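Local structure of Poly(A) RNA polymerase protein 2 (Saccharomyces cerevisiae, 3NYB) at residues Ser85-Gly88 and Asn94-Tyr97; Lys124-Glu127 and Ile132-Ala135. The protein probably adds adenylate residues to the 3' ends of RNAs, as the polymerase subunit of the TRAMP RNA surveillance complex. The protein carries 1 engineered substitution. All blocks are in the same frame, centred on the assembly; numbering follows the deposited sequence.

Contact 1: Ser85-Gly88 and Asn94-Tyr97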
ATOM      1  N   SER A  85      26.316 -16.712  -1.670  1.00 75.59           N
ATOM      2  CA  SER A  85      27.746 -16.890  -1.378  1.00 85.03           C
ATOM      3  C   SER A  85      28.325 -15.551  -0.925  1.00 87.55           C
ATOM      4  O   SER A  85      27.772 -14.504  -1.252  1.00 99.87           O
ATOM      5  CB  SER A  85      28.515 -17.429  -2.585  1.00 86.08           C
ATOM      6  OG  SER A  85      28.620 -18.838  -2.528  1.00 85.11           O
ATOM      7  N   GLU A  86      29.416 -15.571  -0.168  1.00 80.54           N
ATOM      8  CA  GLU A  86      30.050 -14.315   0.230  1.00 90.31           C
ATOM      9  C   GLU A  86      30.554 -13.558  -1.000  1.00 92.53           C
ATOM     10  O   GLU A  86      31.740 -13.581  -1.319  1.00100.46           O
ATOM     11  CB  GLU A  86      31.169 -14.530   1.263  1.00102.44           C
ATOM     12  CG  GLU A  86      32.022 -15.779   1.061  1.00108.31           C
ATOM     13  CD  GLU A  86      32.981 -16.029   2.223  1.00102.96           C
ATOM     14  OE1 GLU A  86      33.777 -15.125   2.556  1.00 99.17           O
ATOM     15  OE2 GLU A  86      32.939 -17.136   2.801  1.00 97.85           O
ATOM     16  N   LEU A  87      29.630 -12.887  -1.682  1.00 88.92           N
ATOM     17  CA  LEU A  87      29.905 -12.244  -2.963  1.00 75.91           C
ATOM     18  C   LEU A  87      29.517 -10.774  -2.933  1.00 66.61           C
ATOM     19  O   LEU A  87      29.732 -10.048  -3.904  1.00 72.02           O
ATOM     20  CB  LEU A  87      29.124 -12.942  -4.087  1.00 65.97           C
ATOM     21  CG  LEU A  87      29.493 -14.392  -4.422  1.00 59.81           C
ATOM     22  CD1 LEU A  87      28.318 -15.123  -5.075  1.00 54.19           C
ATOM     23  CD2 LEU A  87      30.758 -14.479  -5.292  1.00 40.59           C
ATOM     24  N   GLY A  88      28.936 -10.342  -1.819  1.00 61.09           N
ATOM     25  CA  GLY A  88      28.441  -8.983  -1.694  1.00 66.28           C
ATOM     26  C   GLY A  88      29.514  -7.932  -1.475  1.00 74.51           C
ATOM     27  O   GLY A  88      30.605  -8.004  -2.051  1.00 79.51           O
ATOM     28  N   ASN A  94      30.989  -6.068  -9.655  1.00 53.23           N
ATOM     29  CA  ASN A  94      31.800  -6.952 -10.492  1.00 56.84           C
ATOM     30  C   ASN A  94      31.139  -8.320 -10.698  1.00 51.60           C
ATOM     31  O   ASN A  94      31.162  -8.864 -11.798  1.00 53.51           O
ATOM     32  CB  ASN A  94      33.131  -7.161  -9.799  1.00 73.02           C
ATOM     33  CG  ASN A  94      33.957  -5.872  -9.700  1.00 63.28           C
ATOM     34  OD1 ASN A  94      33.800  -4.888 -10.470  1.00 53.39           O
ATOM     35  ND2 ASN A  94      34.873  -5.889  -8.761  1.00 63.31           N
ATOM     36  N   ASN A  95      30.505  -8.846  -9.643  1.00 40.73           N
ATOM     37  CA  ASN A  95      29.844 -10.171  -9.672  1.00 32.59           C
ATOM     38  C   ASN A  95      28.507 -10.115 -10.404  1.00 37.30           C
ATOM     39  O   ASN A  95      28.102 -11.080 -11.044  1.00 43.42           O
ATOM     40  CB  ASN A  95      29.662 -10.736  -8.247  1.00 28.57           C
ATOM     41  CG  ASN A  95      30.989 -11.254  -7.653  1.00 47.25           C
ATOM     42  OD1 ASN A  95      31.942 -11.553  -8.394  1.00 49.47           O
ATOM     43  ND2 ASN A  95      31.046 -11.384  -6.334  1.00 53.84           N
ATOM     44  N   LEU A  96      27.807  -8.988 -10.290  1.00 30.31           N
ATOM     45  CA  LEU A  96      26.585  -8.814 -11.061  1.00 41.28           C
ATOM     46  C   LEU A  96      26.898  -8.767 -12.568  1.00 48.02           C
ATOM     47  O   LEU A  96      26.183  -9.374 -13.369  1.00 38.76           O
ATOM     48  CB  LEU A  96      25.787  -7.584 -10.613  1.00 42.77           C
ATOM     49  CG  LEU A  96      25.074  -7.602  -9.249  1.00 46.64           C
ATOM     50  CD1 LEU A  96      24.762  -6.192  -8.745  1.00 40.67           C
ATOM     51  CD2 LEU A  96      23.797  -8.430  -9.272  1.00 33.07           C
ATOM     52  N   TYR A  97      27.958  -8.056 -12.957  1.00 44.98           N
ATOM     53  CA  TYR A  97      28.339  -8.000 -14.368  1.00 46.69           C
ATOM     54  C   TYR A  97      28.551  -9.411 -14.914  1.00 45.12           C
ATOM     55  O   TYR A  97      28.163  -9.717 -16.046  1.00 40.41           O
ATOM     56  CB  TYR A  97      29.596  -7.149 -14.582  1.00 39.34           C
ATOM     57  CG  TYR A  97      29.520  -5.766 -13.979  1.00 43.81           C
ATOM     58  CD1 TYR A  97      30.611  -5.215 -13.306  1.00 42.01           C
ATOM     59  CD2 TYR A  97      28.353  -5.013 -14.064  1.00 30.83           C
ATOM     60  CE1 TYR A  97      30.547  -3.953 -12.748  1.00 42.20           C
ATOM     61  CE2 TYR A  97      28.279  -3.748 -13.508  1.00 35.06           C
ATOM     62  CZ  TYR A  97      29.379  -3.221 -12.853  1.00 46.60           C
ATOM     63  OH  TYR A  97      29.304  -1.963 -12.297  1.00 46.02           O
TER
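The carboxamide of Asn-95 meets Leu-87 at its nitrogen end, with the leucine methyl over one face and the leucine carbonyl oxygen beyond the amide nitrogen, tilted toward the other face. Leu-87 CD2 lies above that first face, 3.3 Å from Asn-95 ND2, and Leu-87 CB approaches ND2 obliquely from the same side. The leucine and asparagine side chains cross at about a right angle. The polar half of the contact is a hydrogen bond from Asn-95 ND2 to Leu-87 O, 3.1 Å long, with an N-H...O angle of 141°. It uses the N-H on the CB side of the amide, the one turned away from OD1. The donor lies in the plane of the leucine carbonyl and meets a lone pair, at a C=O...N angle of 116°. Asn-95 reaches out to the loop because its CG stands anti to its own carbonyl carbon (chi1 -75°), which directs the amide from the helix toward Leu-87.

The bond ties the loop that follows strand 79-83 to helix 92-105, a few residues further along the chain, within the palm domain. Leu-87 also rests on Trp-57, while Leu-96, next to the asparagine, packs on Pro-121 and Ile-123 of the neighbouring strand 121-127. With 102 Å² buried in all, this is a small surface contact. Its chemistry implies a neutral clasp: one directional side-chain-to-backbone bond fixes which way the amide is turned, and the apolar leucine branch beside the donor shields one side of it without competing for its proton.

Contact 2: Lys124-Glu127 and Ile132-Ala135. Engineered in segment 132-135: Ala-135 (natural residue Asp).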
ATOM      1  N   LYS A 124      18.076  -6.453 -13.028  1.00 49.16           N
ATOM      2  CA  LYS A 124      16.704  -6.762 -13.445  1.00 40.29           C
ATOM      3  C   LYS A 124      16.711  -7.401 -14.820  1.00 41.46           C
ATOM      4  O   LYS A 124      17.482  -6.998 -15.680  1.00 48.49           O
ATOM      5  CB  LYS A 124      15.853  -5.496 -13.511  1.00 28.07           C
ATOM      6  CG  LYS A 124      15.773  -4.725 -12.218  1.00 31.45           C
ATOM      7  CD  LYS A 124      15.220  -3.329 -12.470  1.00 47.54           C
ATOM      8  CE  LYS A 124      13.796  -3.374 -13.014  1.00 54.66           C
ATOM      9  NZ  LYS A 124      13.216  -2.009 -13.193  1.00 59.64           N
ATOM     10  N   PHE A 125      15.847  -8.387 -15.033  1.00 45.11           N
ATOM     11  CA  PHE A 125      15.728  -9.023 -16.340  1.00 35.96           C
ATOM     12  C   PHE A 125      14.426  -9.810 -16.485  1.00 39.53           C
ATOM     13  O   PHE A 125      13.612  -9.868 -15.567  1.00 41.39           O
ATOM     14  CB  PHE A 125      16.937  -9.928 -16.614  1.00 29.82           C
ATOM     15  CG  PHE A 125      17.013 -11.134 -15.716  1.00 42.72           C
ATOM     16  CD1 PHE A 125      16.494 -12.357 -16.124  1.00 39.71           C
ATOM     17  CD2 PHE A 125      17.601 -11.045 -14.458  1.00 46.22           C
ATOM     18  CE1 PHE A 125      16.563 -13.476 -15.293  1.00 37.62           C
ATOM     19  CE2 PHE A 125      17.674 -12.152 -13.619  1.00 31.01           C
ATOM     20  CZ  PHE A 125      17.155 -13.373 -14.035  1.00 30.85           C
ATOM     21  N   VAL A 126      14.236 -10.410 -17.652  1.00 38.71           N
ATOM     22  CA  VAL A 126      13.083 -11.267 -17.889  1.00 26.65           C
ATOM     23  C   VAL A 126      13.548 -12.635 -18.359  1.00 34.58           C
ATOM     24  O   VAL A 126      14.278 -12.740 -19.343  1.00 45.84           O
ATOM     25  CB  VAL A 126      12.146 -10.660 -18.957  1.00 32.79           C
ATOM     26  CG1 VAL A 126      11.058 -11.640 -19.333  1.00 38.25           C
ATOM     27  CG2 VAL A 126      11.535  -9.363 -18.456  1.00 28.53           C
ATOM     28  N   GLU A 127      13.143 -13.686 -17.658  1.00 40.69           N
ATOM     29  CA  GLU A 127      13.417 -15.031 -18.145  1.00 41.02           C
ATOM     30  C   GLU A 127      12.466 -15.269 -19.303  1.00 44.03           C
ATOM     31  O   GLU A 127      11.243 -15.236 -19.129  1.00 42.80           O
ATOM     32  CB  GLU A 127      13.230 -16.081 -17.056  1.00 37.23           C
ATOM     33  CG  GLU A 127      13.833 -17.447 -17.398  1.00 37.28           C
ATOM     34  CD  GLU A 127      12.937 -18.285 -18.296  1.00 51.88           C
ATOM     35  OE1 GLU A 127      13.328 -18.553 -19.453  1.00 54.27           O
ATOM     36  OE2 GLU A 127      11.839 -18.678 -17.848  1.00 53.86           O
ATOM     37  N   ILE A 132       8.738 -14.293 -17.019  1.00 31.38           N
ATOM     38  CA  ILE A 132       8.738 -13.828 -15.623  1.00 33.91           C
ATOM     39  C   ILE A 132       9.814 -12.767 -15.352  1.00 32.69           C
ATOM     40  O   ILE A 132      10.941 -12.870 -15.833  1.00 35.52           O
ATOM     41  CB  ILE A 132       8.917 -15.030 -14.641  1.00 27.18           C
ATOM     42  CG1 ILE A 132       7.697 -15.947 -14.698  1.00 27.17           C
ATOM     43  CG2 ILE A 132       9.107 -14.566 -13.220  1.00 13.40           C
ATOM     44  CD1 ILE A 132       7.718 -17.047 -13.680  1.00 33.93           C
ATOM     45  N   HIS A 133       9.463 -11.745 -14.580  1.00 27.20           N
ATOM     46  CA  HIS A 133      10.394 -10.667 -14.280  1.00 22.11           C
ATOM     47  C   HIS A 133      11.160 -10.948 -13.004  1.00 27.92           C
ATOM     48  O   HIS A 133      10.558 -11.200 -11.963  1.00 30.72           O
ATOM     49  CB  HIS A 133       9.638  -9.349 -14.140  1.00 20.23           C
ATOM     50  CG  HIS A 133       9.062  -8.861 -15.422  1.00 43.59           C
ATOM     51  ND1 HIS A 133       9.646  -7.849 -16.170  1.00 47.49           N
ATOM     52  CD2 HIS A 133       7.970  -9.250 -16.125  1.00 51.26           C
ATOM     53  CE1 HIS A 133       8.936  -7.640 -17.256  1.00 45.40           C
ATOM     54  NE2 HIS A 133       7.906  -8.479 -17.252  1.00 56.50           N
ATOM     55  N   ILE A 134      12.484 -10.885 -13.087  1.00 24.45           N
ATOM     56  CA  ILE A 134      13.346 -11.142 -11.936  1.00 31.42           C
ATOM     57  C   ILE A 134      14.254  -9.962 -11.616  1.00 41.50           C
ATOM     58  O   ILE A 134      14.775  -9.295 -12.524  1.00 35.04           O
ATOM     59  CB  ILE A 134      14.276 -12.351 -12.169  1.00 30.95           C
ATOM     60  CG1 ILE A 134      13.499 -13.660 -12.076  1.00 31.31           C
ATOM     61  CG2 ILE A 134      15.413 -12.357 -11.162  1.00 26.81           C
ATOM     62  CD1 ILE A 134      12.969 -14.099 -13.376  1.00 25.06           C
ATOM     63  N   ALA A 135      14.443  -9.722 -10.319  1.00 32.89           N
ATOM     64  CA  ALA A 135      15.465  -8.797  -9.845  1.00 25.36           C
ATOM     65  C   ALA A 135      16.378  -9.470  -8.818  1.00 29.46           C
ATOM     66  O   ALA A 135      15.917  -9.924  -7.773  1.00 29.50           O
ATOM     67  CB  ALA A 135      14.832  -7.567  -9.253  1.00 26.65           C
TER
HETATM   68  O   HOH W   1      12.420  -7.001 -14.485  1.00 45.40           O
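Ile-134 lies across the Phe-125 ring, its CB over one face at 3.9 Å from the ring centroid in a CH-pi contact displaced toward the rim. The two side chains cross obliquely, and Ile-134 CG2 adds an apolar contact near Phe-125 CE2 and CZ. Phe-125 holds its CG between the backbone N and the carbonyl carbon (chi1 67°), which folds the ring back over the partner strand. On the other face of the sheet Val-126 and His-133 lie side by side, pointing the same way, and Val-126 CG2 sits over the imidazole, 3.6 Å from the His-133 ring centroid.

Between these two pairs runs the backbone of an antiparallel beta hairpin. Phe-125 and Ile-134 form a hydrogen-bonded pair: Phe-125 N gives to Ile-134 O at 2.9 Å, and Ile-134 N returns a bond of 2.9 Å to Phe-125 O. A water at the imidazole edge also donates to Phe-125 O, at 3.3 Å, and has a weak contact with His-133 ND1. Phe-125 and Ile-134 both pack on Ile-49 of helix 36-54. With alanine at Phe-125, the ring over Ile-134 would be gone and a gap would probably open toward Ile-49.

Lys-124 shares the Val-126 face with Ala-135, an engineered replacement of Asp that touches Asp-78. Chemically the hairpin is two-sided: the face toward helix 36-54 is mainly apolar, with the Glu-127 carboxylate at its end tied to His-129 N and Ser-130 OG, whereas Lys-124 and His-133 lie on the other. The natural aspartate, next to Asp-78, probably belongs to the acidic metal site, as in other nucleotidyltransferase palms.

Contacts 1 and 2 both belong to the palm domain and follow one another along the chain, their centres 18 Å apart and their nearest atoms about 7 Å apart, without touching. Helix 92-105, which carries Asn-95 of contact 1, connects them indirectly: Leu-96 packs on Ile-123, in the strand that supplies Lys-124 to Glu-127 to contact 2. The strand preceding the loop of contact 1, 79-83, also pairs with strand 132-137, through backbone bonds of His-133 and Ala-135 to Ile-79. Contact 2 includes the engineered Ala-135, which touches Asp-78, and so probably borders the catalytic centre, whereas contact 1 is peripheral, 28 Å from the centre of the chain against 18 Å.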